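Local structure of nicotinate phosphoribosyltransferase (Saccharomyces cerevisiae, 1VLP) at residues K198-I203 against I228-K233; L21-M26 against R192-L197; N263-W268 against P296-A301. The protein catalyses the ATP-dependent transfer of phosphoribose from phosphoribosyl diphosphate to nicotinate, the first step from nicotinic acid to NAD. One frame throughout, in Å; residues are numbered along the deposited sequence.

Contact 1: K198-I203 against I228-K233; sequences KAQDLI and ILFAKK
Phe230 of helix 228-234 pushes its ring edge-first between Gln200 and Asp201 of helix 197-213, the tightly packed part of the contact. CG anti to the carbonyl carbon (chi1 -76°) sends the ring that way. On one flank the Gln200 carbonyl lies close to the ring plane, OE1 sitting 3.3 Å from Phe230 CE2, with the amide turned 57° from the ring. On the other flank Asp201 OD1 approaches the rim at 3.4 Å from Phe230 CE1. The leading carbon, Phe230 CZ, runs into the helix backbone, 3.6 Å from Asp201 N. The axes of the two short helix segments pass 11.4 Å apart, a gap the ring spans, and cross at -39°. Gln200 is fastened from outside: Arg194 donates to its OE1, its NE2 bonds to Thr191 and Glu188, and its side chain is about 7 Å from that of Phe189, which probably binds nicotinate.

The solvent side is looser. Lys233, fully extended, crosses the carboxylate at about a right angle and delivers NZ to Asp201 OD1 at 2.8 Å, a salt bridge meeting the oxygen from above the carboxylate plane. A water closes the triangle, donating to Asp201 OD2 at 2.6 Å and accepting from Lys233 NZ at 2.9 Å. Tyr234 and Gln205 also hold the carboxylate. With Phe230 cut back to an alanine, a gap is likely to open between the helices, and Gln200 and Asp201 would lose the ring between them. The Gln200 and Asp201 oxygens face the weakly positive C-H rim, so polar groups suit the aromatic wedge, while the ion pair stays toward solvent.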
ATOM      1  N   LYS A 198      -3.498  12.203  12.912  1.00  4.47           N
ATOM      2  CA  LYS A 198      -3.361  13.642  12.918  1.00  4.12           C
ATOM      3  C   LYS A 198      -2.219  14.070  12.008  1.00  3.81           C
ATOM      4  O   LYS A 198      -2.352  15.089  11.337  1.00  5.34           O
ATOM      5  CB  LYS A 198      -3.144  14.142  14.329  1.00  5.49           C
ATOM      6  CG  LYS A 198      -2.853  15.586  14.426  1.00  4.95           C
ATOM      7  CD  LYS A 198      -2.761  16.048  15.857  1.00 10.88           C
ATOM      8  CE  LYS A 198      -2.167  17.434  15.949  1.00 15.16           C
ATOM      9  NZ  LYS A 198      -2.403  18.087  17.293  1.00 18.14           N
ATOM     10  N   ALA A 199      -1.105  13.327  11.999  1.00  4.19           N
ATOM     11  CA  ALA A 199       0.073  13.665  11.156  1.00  4.34           C
ATOM     12  C   ALA A 199      -0.337  13.654   9.704  1.00  5.63           C
ATOM     13  O   ALA A 199      -0.007  14.548   8.930  1.00  4.92           O
ATOM     14  CB  ALA A 199       1.259  12.680  11.378  1.00  4.93           C
ATOM     15  N   GLN A 200      -1.022  12.599   9.316  1.00  2.29           N
ATOM     16  CA  GLN A 200      -1.475  12.516   7.929  1.00  2.00           C
ATOM     17  C   GLN A 200      -2.467  13.643   7.577  1.00  2.00           C
ATOM     18  O   GLN A 200      -2.360  14.239   6.523  1.00  2.00           O
ATOM     19  CB  GLN A 200      -2.033  11.119   7.624  1.00  3.89           C
ATOM     20  CG  GLN A 200      -2.430  10.897   6.134  1.00  2.90           C
ATOM     21  CD  GLN A 200      -2.747   9.449   5.846  1.00  6.25           C
ATOM     22  OE1 GLN A 200      -3.267   8.787   6.696  1.00  6.92           O
ATOM     23  NE2 GLN A 200      -2.511   8.978   4.602  1.00  6.27           N
ATOM     24  N   ASP A 201      -3.402  13.946   8.466  1.00  2.00           N
ATOM     25  CA  ASP A 201      -4.300  15.071   8.257  1.00  3.04           C
ATOM     26  C   ASP A 201      -3.576  16.425   8.069  1.00  4.18           C
ATOM     27  O   ASP A 201      -3.928  17.235   7.197  1.00  4.45           O
ATOM     28  CB  ASP A 201      -5.302  15.159   9.386  1.00  4.46           C
ATOM     29  CG  ASP A 201      -6.334  16.253   9.135  1.00  6.96           C
ATOM     30  OD1 ASP A 201      -7.185  16.084   8.222  1.00  7.77           O
ATOM     31  OD2 ASP A 201      -6.263  17.262   9.828  1.00  9.78           O
ATOM     32  N   LEU A 202      -2.533  16.651   8.874  1.00  2.00           N
ATOM     33  CA  LEU A 202      -1.764  17.891   8.744  1.00  3.36           C
ATOM     34  C   LEU A 202      -1.022  17.961   7.427  1.00  3.71           C
ATOM     35  O   LEU A 202      -0.988  19.017   6.814  1.00  4.53           O
ATOM     36  CB  LEU A 202      -0.781  18.064   9.897  1.00  4.37           C
ATOM     37  CG  LEU A 202      -1.386  18.439  11.234  1.00  5.97           C
ATOM     38  CD1 LEU A 202      -0.277  18.320  12.260  1.00  5.17           C
ATOM     39  CD2 LEU A 202      -1.986  19.824  11.140  1.00 10.53           C
ATOM     40  N   ILE A 203      -0.439  16.852   6.966  1.00  3.63           N
ATOM     41  CA  ILE A 203       0.242  16.850   5.664  1.00  2.66           C
ATOM     42  C   ILE A 203      -0.758  16.991   4.497  1.00  3.06           C
ATOM     43  O   ILE A 203      -0.467  17.659   3.519  1.00  2.58           O
ATOM     44  CB  ILE A 203       1.323  15.744   5.536  1.00  3.89           C
ATOM     45  CG1 ILE A 203       0.724  14.375   5.363  1.00  4.32           C
ATOM     46  CG2 ILE A 203       2.315  15.846   6.685  1.00  4.31           C
ATOM     47  CD1 ILE A 203       0.314  14.085   3.939  1.00  6.45           C
ATOM     48  N   ILE A 228      -8.766   6.656   1.178  1.00  3.07           N
ATOM     49  CA  ILE A 228     -10.071   6.971   0.661  1.00  4.72           C
ATOM     50  C   ILE A 228     -10.767   7.997   1.555  1.00  4.93           C
ATOM     51  O   ILE A 228     -11.460   8.908   1.038  1.00  3.52           O
ATOM     52  CB  ILE A 228     -10.945   5.708   0.535  1.00  4.15           C
ATOM     53  CG1 ILE A 228     -10.264   4.600  -0.259  1.00  5.33           C
ATOM     54  CG2 ILE A 228     -12.259   6.028  -0.111  1.00  4.93           C
ATOM     55  CD1 ILE A 228     -11.029   3.302  -0.144  1.00  8.76           C
ATOM     56  N   LEU A 229     -10.579   7.886   2.882  1.00  4.60           N
ATOM     57  CA  LEU A 229     -11.229   8.825   3.809  1.00  5.50           C
ATOM     58  C   LEU A 229     -10.728  10.263   3.593  1.00  4.27           C
ATOM     59  O   LEU A 229     -11.542  11.183   3.574  1.00  4.18           O
ATOM     60  CB  LEU A 229     -11.007   8.415   5.279  1.00  7.29           C
ATOM     61  CG  LEU A 229     -11.918   9.100   6.294  1.00 12.68           C
ATOM     62  CD1 LEU A 229     -13.354   8.807   5.975  1.00 16.09           C
ATOM     63  CD2 LEU A 229     -11.622   8.614   7.633  1.00  9.73           C
ATOM     64  N   PHE A 230      -9.417  10.418   3.440  1.00  2.64           N
ATOM     65  CA  PHE A 230      -8.817  11.744   3.174  1.00  3.83           C
ATOM     66  C   PHE A 230      -9.148  12.236   1.789  1.00  3.56           C
ATOM     67  O   PHE A 230      -9.302  13.430   1.594  1.00  4.50           O
ATOM     68  CB  PHE A 230      -7.326  11.754   3.421  1.00  4.44           C
ATOM     69  CG  PHE A 230      -6.962  11.789   4.897  1.00  5.46           C
ATOM     70  CD1 PHE A 230      -7.405  12.834   5.678  1.00  5.08           C
ATOM     71  CD2 PHE A 230      -6.181  10.817   5.481  1.00  3.11           C
ATOM     72  CE1 PHE A 230      -7.078  12.929   7.023  1.00  7.83           C
ATOM     73  CE2 PHE A 230      -5.847  10.875   6.893  1.00  5.27           C
ATOM     74  CZ  PHE A 230      -6.313  11.940   7.641  1.00  5.85           C
ATOM     75  N   ALA A 231      -9.243  11.337   0.803  1.00  2.22           N
ATOM     76  CA  ALA A 231      -9.711  11.744  -0.539  1.00  2.25           C
ATOM     77  C   ALA A 231     -11.104  12.407  -0.415  1.00  3.80           C
ATOM     78  O   ALA A 231     -11.362  13.480  -0.935  1.00  4.37           O
ATOM     79  CB  ALA A 231      -9.822  10.593  -1.375  1.00  3.56           C
ATOM     80  N   LYS A 232     -11.990  11.725   0.300  1.00  3.84           N
ATOM     81  CA  LYS A 232     -13.360  12.216   0.529  1.00  5.13           C
ATOM     82  C   LYS A 232     -13.345  13.553   1.270  1.00  5.45           C
ATOM     83  O   LYS A 232     -14.042  14.491   0.864  1.00  4.12           O
ATOM     84  CB  LYS A 232     -14.175  11.175   1.284  1.00  6.81           C
ATOM     85  CG  LYS A 232     -15.678  11.513   1.451  1.00  6.66           C
ATOM     86  CD  LYS A 232     -16.359  10.293   2.096  1.00  7.83           C
ATOM     87  CE  LYS A 232     -17.849  10.485   2.187  1.00 15.19           C
ATOM     88  NZ  LYS A 232     -18.160  11.618   3.086  1.00 17.72           N
ATOM     89  N   LYS A 233     -12.578  13.630   2.351  1.00  6.36           N
ATOM     90  CA  LYS A 233     -12.498  14.812   3.170  1.00  4.62           C
ATOM     91  C   LYS A 233     -12.014  16.069   2.404  1.00  5.36           C
ATOM     92  O   LYS A 233     -12.588  17.149   2.537  1.00  3.99           O
ATOM     93  CB  LYS A 233     -11.573  14.581   4.340  1.00  3.67           C
ATOM     94  CG  LYS A 233     -11.502  15.746   5.331  1.00  4.48           C
ATOM     95  CD  LYS A 233     -10.757  15.428   6.547  1.00  4.01           C
ATOM     96  CE  LYS A 233     -10.638  16.682   7.415  1.00  5.90           C
ATOM     97  NZ  LYS A 233      -9.891  16.466   8.693  1.00  8.90           N
TER
HETATM   98  O   HOH W   1      -8.423  18.653   9.858  1.00 18.62           O

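Contact 2: L21-M26 against R192-L197; sequences LLDTDM and RRRRSL
Asp23 swings CG anti to its backbone nitrogen (chi1 -177°), while Arg194 turns CG in between backbone nitrogen and carbonyl carbon (chi1 68°) and then runs extended to NE, so carboxylate and guanidinium arrive from opposite directions and meet end-on. The grip is two-pronged: Arg194 NH1 donates to Asp23 OD1 at 2.8 Å and Arg194 NH2 to Asp23 OD2 at 2.9 Å. Both bonds are nearly straight and use the syn side of the carboxylate, and with the planes only 26° apart neither group can easily rotate. Leu197 lays CD1 over one face of that guanidinium, 3.8 Å from Asp23 OD2, and Asn227 gives OD1 a second donor.

Asp25 and Arg192 form a looser pair. Asp25 OD2 stands well out of the guanidinium plane, 3.5 Å from Arg192 NE, so this is attraction of charge without an N-H directed at the oxygen, and the oxygen's position is somewhat doubtful. A water in the guanidinium plane accepts from both N and NE of Arg192. Asp25 OD1 bonds to Ser226.

The contact ties the loop ahead of helix 26-38 to the one that leads from strand 186-188 into helix 197-213. Helix 144-159 packs on Arg192 and Arg194, helix 228-234 touches Asp23 and Leu197, and Arg192 adjoins Tyr27 and Phe189, which probably bind nicotinate.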
ATOM      1  N   LEU A  21     -14.050   2.319   7.805  1.00  4.32           N
ATOM      2  CA  LEU A  21     -13.432   1.335   6.923  1.00  3.79           C
ATOM      3  C   LEU A  21     -12.815   1.971   5.660  1.00  5.69           C
ATOM      4  O   LEU A  21     -12.055   1.321   4.944  1.00  6.68           O
ATOM      5  CB  LEU A  21     -14.455   0.289   6.586  1.00  3.26           C
ATOM      6  CG  LEU A  21     -14.821  -0.611   7.804  1.00  5.46           C
ATOM      7  CD1 LEU A  21     -16.058  -1.317   7.575  1.00  8.93           C
ATOM      8  CD2 LEU A  21     -13.726  -1.593   8.089  1.00 13.39           C
ATOM      9  N   LEU A  22     -13.131   3.243   5.397  1.00  4.52           N
ATOM     10  CA  LEU A  22     -12.407   4.044   4.370  1.00  3.97           C
ATOM     11  C   LEU A  22     -11.072   4.697   4.804  1.00  4.92           C
ATOM     12  O   LEU A  22     -10.376   5.320   3.956  1.00  4.02           O
ATOM     13  CB  LEU A  22     -13.330   5.164   3.866  1.00  3.45           C
ATOM     14  CG  LEU A  22     -14.673   4.813   3.161  1.00  6.85           C
ATOM     15  CD1 LEU A  22     -15.271   6.021   2.476  1.00 12.35           C
ATOM     16  CD2 LEU A  22     -14.504   3.689   2.223  1.00  9.88           C
ATOM     17  N   ASP A  23     -10.709   4.597   6.099  1.00  3.37           N
ATOM     18  CA  ASP A  23      -9.413   5.052   6.579  1.00  2.84           C
ATOM     19  C   ASP A  23      -8.395   3.953   6.258  1.00  5.93           C
ATOM     20  O   ASP A  23      -7.963   3.156   7.129  1.00  6.31           O
ATOM     21  CB  ASP A  23      -9.437   5.404   8.062  1.00  5.10           C
ATOM     22  CG  ASP A  23      -8.081   5.950   8.548  1.00  8.48           C
ATOM     23  OD1 ASP A  23      -7.173   6.222   7.680  1.00  7.32           O
ATOM     24  OD2 ASP A  23      -7.897   6.093   9.794  1.00  6.97           O
ATOM     25  N   THR A  24      -8.121   3.818   4.972  1.00  4.89           N
ATOM     26  CA  THR A  24      -7.275   2.751   4.447  1.00  3.31           C
ATOM     27  C   THR A  24      -6.841   3.151   3.033  1.00  6.51           C
ATOM     28  O   THR A  24      -7.367   4.123   2.460  1.00  6.25           O
ATOM     29  CB  THR A  24      -8.008   1.359   4.377  1.00  4.51           C
ATOM     30  OG1 THR A  24      -7.041   0.320   4.181  1.00  4.42           O
ATOM     31  CG2 THR A  24      -8.980   1.288   3.261  1.00  5.42           C
ATOM     32  N   ASP A  25      -5.936   2.367   2.466  1.00  4.99           N
ATOM     33  CA  ASP A  25      -5.499   2.580   1.084  1.00  4.42           C
ATOM     34  C   ASP A  25      -6.537   2.022   0.083  1.00  4.01           C
ATOM     35  O   ASP A  25      -7.046   0.910   0.308  1.00  4.68           O
ATOM     36  CB  ASP A  25      -4.135   1.919   0.833  1.00  4.71           C
ATOM     37  CG  ASP A  25      -2.988   2.531   1.699  1.00 10.64           C
ATOM     38  OD1 ASP A  25      -2.746   3.741   1.613  1.00 14.14           O
ATOM     39  OD2 ASP A  25      -2.377   1.798   2.483  1.00 17.02           O
HETATM   40  N   MSE A  26      -6.842   2.759  -0.992  1.00  4.61           N
HETATM   41  CA  MSE A  26      -7.829   2.291  -1.976  1.00  5.45           C
HETATM   42  C   MSE A  26      -7.542   0.912  -2.488  1.00  4.82           C
HETATM   43  O   MSE A  26      -8.501   0.141  -2.710  1.00  6.39           O
HETATM   44  CB  MSE A  26      -7.951   3.221  -3.167  1.00  3.41           C
HETATM   45  CG  MSE A  26      -8.798   2.628  -4.317  1.00 12.25           C
HETATM   46 SE   MSE A  26      -9.145   4.084  -5.539  1.00 19.49          SE
HETATM   47  CE  MSE A  26      -9.564   2.910  -7.203  1.00 20.40           C
ATOM     48  N   ARG A 192      -0.039   3.755   5.733  1.00  5.42           N
ATOM     49  CA  ARG A 192       0.414   2.611   6.513  1.00  6.13           C
ATOM     50  C   ARG A 192       1.513   2.983   7.502  1.00 10.05           C
ATOM     51  O   ARG A 192       1.534   2.470   8.620  1.00 12.09           O
ATOM     52  CB  ARG A 192       0.922   1.529   5.601  1.00  8.86           C
ATOM     53  CG  ARG A 192      -0.180   0.795   4.948  1.00 13.49           C
ATOM     54  CD  ARG A 192       0.397  -0.203   3.961  1.00 16.69           C
ATOM     55  NE  ARG A 192       0.897   0.492   2.784  1.00 16.74           N
ATOM     56  CZ  ARG A 192       1.524  -0.118   1.803  1.00 24.56           C
ATOM     57  NH1 ARG A 192       1.712  -1.437   1.880  1.00 23.41           N
ATOM     58  NH2 ARG A 192       1.980   0.590   0.771  1.00 23.92           N
ATOM     59  N   ARG A 193       2.360   3.936   7.144  1.00  8.41           N
ATOM     60  CA  ARG A 193       3.402   4.290   8.096  1.00  8.48           C
ATOM     61  C   ARG A 193       3.296   5.680   8.686  1.00  8.15           C
ATOM     62  O   ARG A 193       4.290   6.245   9.132  1.00  5.93           O
ATOM     63  CB  ARG A 193       4.770   3.996   7.550  1.00 10.97           C
ATOM     64  CG  ARG A 193       5.180   2.551   7.842  1.00 20.46           C
ATOM     65  CD  ARG A 193       6.608   2.301   7.397  1.00 21.61           C
ATOM     66  NE  ARG A 193       6.809   0.904   7.063  1.00 27.89           N
ATOM     67  CZ  ARG A 193       7.933   0.415   6.561  1.00 20.60           C
ATOM     68  NH1 ARG A 193       8.964   1.218   6.323  1.00 34.34           N
ATOM     69  NH2 ARG A 193       8.017  -0.879   6.292  1.00 26.93           N
ATOM     70  N   ARG A 194       2.082   6.235   8.708  1.00  3.70           N
ATOM     71  CA  ARG A 194       1.896   7.510   9.302  1.00  5.23           C
ATOM     72  C   ARG A 194       2.280   7.467  10.795  1.00  6.19           C
ATOM     73  O   ARG A 194       2.044   6.463  11.512  1.00  5.56           O
ATOM     74  CB  ARG A 194       0.460   7.991   9.148  1.00  5.23           C
ATOM     75  CG  ARG A 194      -0.534   7.201   9.924  1.00  4.07           C
ATOM     76  CD  ARG A 194      -1.957   7.473   9.368  1.00  5.75           C
ATOM     77  NE  ARG A 194      -2.979   6.867  10.195  1.00  2.63           N
ATOM     78  CZ  ARG A 194      -4.254   6.711   9.835  1.00  5.36           C
ATOM     79  NH1 ARG A 194      -4.681   7.083   8.622  1.00  5.18           N
ATOM     80  NH2 ARG A 194      -5.097   6.113  10.678  1.00  5.03           N
ATOM     81  N   ARG A 195       2.822   8.581  11.259  1.00  3.53           N
ATOM     82  CA  ARG A 195       3.149   8.712  12.678  1.00  3.23           C
ATOM     83  C   ARG A 195       1.876   8.716  13.552  1.00  3.49           C
ATOM     84  O   ARG A 195       1.856   8.165  14.701  1.00  4.86           O
ATOM     85  CB  ARG A 195       4.005   9.943  12.917  1.00  2.47           C
ATOM     86  CG  ARG A 195       4.375  10.026  14.381  1.00  2.00           C
ATOM     87  CD  ARG A 195       5.649  10.836  14.603  1.00  5.36           C
ATOM     88  NE  ARG A 195       6.778  10.182  13.966  1.00  2.78           N
ATOM     89  CZ  ARG A 195       8.048  10.288  14.341  1.00  2.00           C
ATOM     90  NH1 ARG A 195       8.398  10.930  15.433  1.00  3.20           N
ATOM     91  NH2 ARG A 195       8.983   9.686  13.629  1.00  2.00           N
ATOM     92  N   SER A 196       0.799   9.258  12.958  1.00  3.37           N
ATOM     93  CA  SER A 196      -0.507   9.298  13.566  1.00  3.96           C
ATOM     94  C   SER A 196      -1.525   9.726  12.493  1.00  3.38           C
ATOM     95  O   SER A 196      -1.153  10.250  11.438  1.00  2.00           O
ATOM     96  CB  SER A 196      -0.553  10.295  14.714  1.00  5.62           C
ATOM     97  OG  SER A 196      -0.403  11.629  14.238  1.00  3.59           O
ATOM     98  N   LEU A 197      -2.790   9.491  12.783  1.00  3.13           N
ATOM     99  CA  LEU A 197      -3.899  10.015  11.933  1.00  4.14           C
ATOM    100  C   LEU A 197      -3.793  11.530  11.798  1.00  3.97           C
ATOM    101  O   LEU A 197      -3.846  12.053  10.700  1.00  4.75           O
ATOM    102  CB  LEU A 197      -5.221   9.599  12.535  1.00  7.35           C
ATOM    103  CG  LEU A 197      -6.477  10.078  11.794  1.00  7.06           C
ATOM    104  CD1 LEU A 197      -6.560   9.544  10.418  1.00  7.87           C
ATOM    105  CD2 LEU A 197      -7.667   9.611  12.621  1.00  7.39           C
TER
HETATM  106  O   HOH W   2       0.032   3.430   2.744  1.00  2.00           O

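Contact 3: N263-W268 against P296-A301; sequences NAMDCW and PPYSDA
The ring of Tyr298 carries the Met265 methyl on one face and Asp266 OD1 at its edge. Met265, here a selenomethionine, sets CE 3.8 Å from the Tyr298 ring centroid and 22° off the normal, a CH-pi contact displaced toward the CB end of the ring, where CE comes within 3.6 Å of Tyr298 CG. The turn at the last torsion of Met265 (chi3 -68°) folds the methyl over the ring, and SE reaches it obliquely, 4.6 Å from the centroid, to complete a Met-aromatic contact.

At the far end of the ring the chemistry is polar. Tyr298 OH donates to Asp266 OD1 at 2.6 Å, and that oxygen is met on its syn side, though somewhat above the carboxylate plane. Carboxylate and ring are turned 51° from each other, yet OD1 stays close to the ring plane and also lies 3.2 Å from Tyr298 CE1. Neighbouring residues of one helix therefore divide the tyrosine between them, Met265 taking the face and Asp266 the hydroxyl.

The pair joins helix 260-272 to the short helix 298-301, which follows the cis peptide before Pro297. Tyr302 and Ser293 also pack on Met265, and helix 260-272 rests against helices 244-254 and 26-38. Lys262 donates to the Tyr298 hydroxyl and makes a long, weak ion pair with Asp266 OD2. The phenol thus works as donor and acceptor at once, and the nearby ammonium is likely to strengthen it as a donor to the carboxylate; the bond holds the hydroxyl end in place, and the methyl rests on the face.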
ATOM      1  N   ASN A 263      -2.674 -15.337 -15.246  1.00  5.99           N
ATOM      2  CA  ASN A 263      -3.920 -15.683 -14.563  1.00  4.36           C
ATOM      3  C   ASN A 263      -4.403 -14.542 -13.697  1.00  3.77           C
ATOM      4  O   ASN A 263      -5.604 -14.248 -13.667  1.00  3.56           O
ATOM      5  CB  ASN A 263      -3.758 -16.935 -13.725  1.00  6.84           C
ATOM      6  CG  ASN A 263      -3.721 -18.190 -14.571  1.00  6.85           C
ATOM      7  OD1 ASN A 263      -4.214 -18.201 -15.690  1.00  9.68           O
ATOM      8  ND2 ASN A 263      -3.127 -19.260 -14.037  1.00 11.78           N
ATOM      9  N   ALA A 264      -3.469 -13.871 -13.014  1.00  2.00           N
ATOM     10  CA  ALA A 264      -3.803 -12.740 -12.187  1.00  2.00           C
ATOM     11  C   ALA A 264      -4.348 -11.585 -13.028  1.00  2.60           C
ATOM     12  O   ALA A 264      -5.297 -10.956 -12.595  1.00  2.00           O
ATOM     13  CB  ALA A 264      -2.610 -12.246 -11.349  1.00  5.95           C
HETATM   14  N   MSE A 265      -3.743 -11.274 -14.175  1.00  4.25           N
HETATM   15  CA  MSE A 265      -4.273 -10.185 -15.010  1.00  4.83           C
HETATM   16  C   MSE A 265      -5.668 -10.538 -15.522  1.00  4.33           C
HETATM   17  O   MSE A 265      -6.591  -9.714 -15.492  1.00  2.85           O
HETATM   18  CB  MSE A 265      -3.385  -9.896 -16.212  1.00  7.63           C
HETATM   19  CG  MSE A 265      -2.027  -9.409 -15.851  1.00  6.22           C
HETATM   20 SE   MSE A 265      -1.090  -8.866 -17.515  1.00 11.91          SE
HETATM   21  CE  MSE A 265      -0.829 -10.463 -18.396  1.00  7.78           C
ATOM     22  N   ASP A 266      -5.828 -11.768 -15.999  1.00  5.99           N
ATOM     23  CA  ASP A 266      -7.127 -12.182 -16.480  1.00  6.52           C
ATOM     24  C   ASP A 266      -8.177 -11.977 -15.435  1.00  7.21           C
ATOM     25  O   ASP A 266      -9.278 -11.464 -15.727  1.00 10.05           O
ATOM     26  CB  ASP A 266      -7.107 -13.647 -16.865  1.00  8.19           C
ATOM     27  CG  ASP A 266      -6.533 -13.880 -18.227  1.00 13.68           C
ATOM     28  OD1 ASP A 266      -6.684 -13.022 -19.094  1.00 13.97           O
ATOM     29  OD2 ASP A 266      -5.988 -14.970 -18.446  1.00  8.60           O
ATOM     30  N   CYS A 267      -7.907 -12.437 -14.229  0.50  2.00           N
ATOM     31  CA  CYS A 267      -8.877 -12.344 -13.216  0.50  2.50           C
ATOM     32  C   CYS A 267      -9.192 -10.896 -12.880  0.50  5.51           C
ATOM     33  O   CYS A 267     -10.339 -10.525 -12.649  0.50  3.27           O
ATOM     34  CB  CYS A 267      -8.393 -13.016 -11.940  0.50  7.24           C
ATOM     35  SG  CYS A 267      -8.607 -14.752 -11.882  0.50  5.67           S
ATOM     36  N   TRP A 268      -8.150 -10.067 -12.835  1.00  6.03           N
ATOM     37  CA  TRP A 268      -8.330  -8.659 -12.495  1.00  6.07           C
ATOM     38  C   TRP A 268      -9.222  -8.026 -13.561  1.00  4.28           C
ATOM     39  O   TRP A 268     -10.183  -7.345 -13.252  1.00  6.26           O
ATOM     40  CB  TRP A 268      -6.962  -7.956 -12.396  1.00  8.14           C
ATOM     41  CG  TRP A 268      -6.985  -6.586 -11.757  1.00  8.72           C
ATOM     42  CD1 TRP A 268      -6.916  -5.388 -12.378  1.00  5.42           C
ATOM     43  CD2 TRP A 268      -7.023  -6.298 -10.345  1.00  8.66           C
ATOM     44  NE1 TRP A 268      -6.888  -4.366 -11.463  1.00 10.72           N
ATOM     45  CE2 TRP A 268      -6.984  -4.892 -10.208  1.00  9.22           C
ATOM     46  CE3 TRP A 268      -7.106  -7.089  -9.193  1.00  4.45           C
ATOM     47  CZ2 TRP A 268      -6.990  -4.261  -8.966  1.00 10.89           C
ATOM     48  CZ3 TRP A 268      -7.129  -6.451  -7.946  1.00  5.33           C
ATOM     49  CH2 TRP A 268      -7.074  -5.058  -7.856  1.00 10.46           C
ATOM     50  N   PRO A 296      -0.756  -7.532 -26.312  1.00  3.66           N
ATOM     51  CA  PRO A 296      -2.188  -7.295 -26.476  1.00  2.39           C
ATOM     52  C   PRO A 296      -2.974  -8.578 -26.178  1.00  5.50           C
ATOM     53  O   PRO A 296      -2.499  -9.671 -26.477  1.00  5.81           O
ATOM     54  CB  PRO A 296      -2.295  -6.814 -27.929  1.00  7.68           C
ATOM     55  CG  PRO A 296      -0.969  -6.215 -28.228  1.00  5.26           C
ATOM     56  CD  PRO A 296      -0.020  -7.149 -27.528  1.00  6.89           C
ATOM     57  N   PRO A 297      -4.131  -8.460 -25.519  1.00  5.15           N
ATOM     58  CA  PRO A 297      -4.856  -7.240 -25.102  1.00  7.04           C
ATOM     59  C   PRO A 297      -4.371  -6.593 -23.779  1.00  5.01           C
ATOM     60  O   PRO A 297      -4.665  -5.427 -23.508  1.00  6.02           O
ATOM     61  CB  PRO A 297      -6.296  -7.761 -24.935  1.00  9.79           C
ATOM     62  CG  PRO A 297      -6.109  -9.176 -24.433  1.00  8.67           C
ATOM     63  CD  PRO A 297      -4.827  -9.700 -25.076  1.00  7.23           C
ATOM     64  N   TYR A 298      -3.647  -7.363 -22.974  1.00  4.72           N
ATOM     65  CA  TYR A 298      -3.166  -6.934 -21.625  1.00  3.34           C
ATOM     66  C   TYR A 298      -2.441  -5.597 -21.655  1.00  4.47           C
ATOM     67  O   TYR A 298      -2.766  -4.682 -20.877  1.00  3.68           O
ATOM     68  CB  TYR A 298      -2.249  -8.011 -21.071  1.00  5.59           C
ATOM     69  CG  TYR A 298      -2.949  -9.313 -21.011  1.00  4.22           C
ATOM     70  CD1 TYR A 298      -3.953  -9.539 -20.066  1.00  6.85           C
ATOM     71  CD2 TYR A 298      -2.674 -10.322 -21.924  1.00  8.77           C
ATOM     72  CE1 TYR A 298      -4.623 -10.779 -20.029  1.00  9.65           C
ATOM     73  CE2 TYR A 298      -3.339 -11.511 -21.885  1.00 12.76           C
ATOM     74  CZ  TYR A 298      -4.300 -11.741 -20.939  1.00 13.55           C
ATOM     75  OH  TYR A 298      -4.947 -12.961 -20.969  1.00 13.85           O
ATOM     76  N   SER A 299      -1.467  -5.486 -22.569  1.00  3.46           N
ATOM     77  CA  SER A 299      -0.629  -4.290 -22.663  1.00  2.44           C
ATOM     78  C   SER A 299      -1.391  -3.077 -23.161  1.00  4.18           C
ATOM     79  O   SER A 299      -0.951  -1.964 -22.988  1.00  5.28           O
ATOM     80  CB  SER A 299       0.614  -4.525 -23.554  1.00  2.70           C
ATOM     81  OG  SER A 299       0.284  -5.132 -24.769  1.00  3.22           O
ATOM     82  N   ASP A 300      -2.517  -3.303 -23.843  1.00  4.71           N
ATOM     83  CA  ASP A 300      -3.426  -2.222 -24.209  1.00  7.88           C
ATOM     84  C   ASP A 300      -4.384  -1.788 -23.076  1.00  9.58           C
ATOM     85  O   ASP A 300      -4.641  -0.583 -22.924  1.00 10.66           O
ATOM     86  CB  ASP A 300      -4.168  -2.615 -25.477  1.00  9.77           C
ATOM     87  CG  ASP A 300      -3.230  -2.771 -26.649  1.00 12.06           C
ATOM     88  OD1 ASP A 300      -2.249  -1.975 -26.748  1.00 12.22           O
ATOM     89  OD2 ASP A 300      -3.468  -3.702 -27.437  1.00 15.50           O
ATOM     90  N   ALA A 301      -4.832  -2.748 -22.256  1.00  7.04           N
ATOM     91  CA  ALA A 301      -5.781  -2.480 -21.177  1.00  6.47           C
ATOM     92  C   ALA A 301      -5.179  -1.685 -20.008  1.00  6.16           C
ATOM     93  O   ALA A 301      -5.706  -0.633 -19.575  1.00  5.02           O
ATOM     94  CB  ALA A 301      -6.367  -3.809 -20.654  1.00  7.58           C
TER

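How the contacts relate
Contacts 1 and 2 are neighbours, with centres 8 Å apart. They share the start of helix 197-213, whose first residue, Leu197, belongs to contact 2, and meet again where Leu22 O takes the backbone N-H of Leu229. Contact 2 is buried beside the probable nicotinate site and relies on paired charges; contact 1 grades from a buried aromatic wedge to a hydrated ion pair at the surface. Contact 3 lies 29 to 32 Å from the other two, centre to centre, and touches neither. Though peripheral in the chain it is buried, and a selenomethionine methyl on an aromatic face and one phenol-carboxylate bond take the place of the salt bridges of contacts 1 and 2.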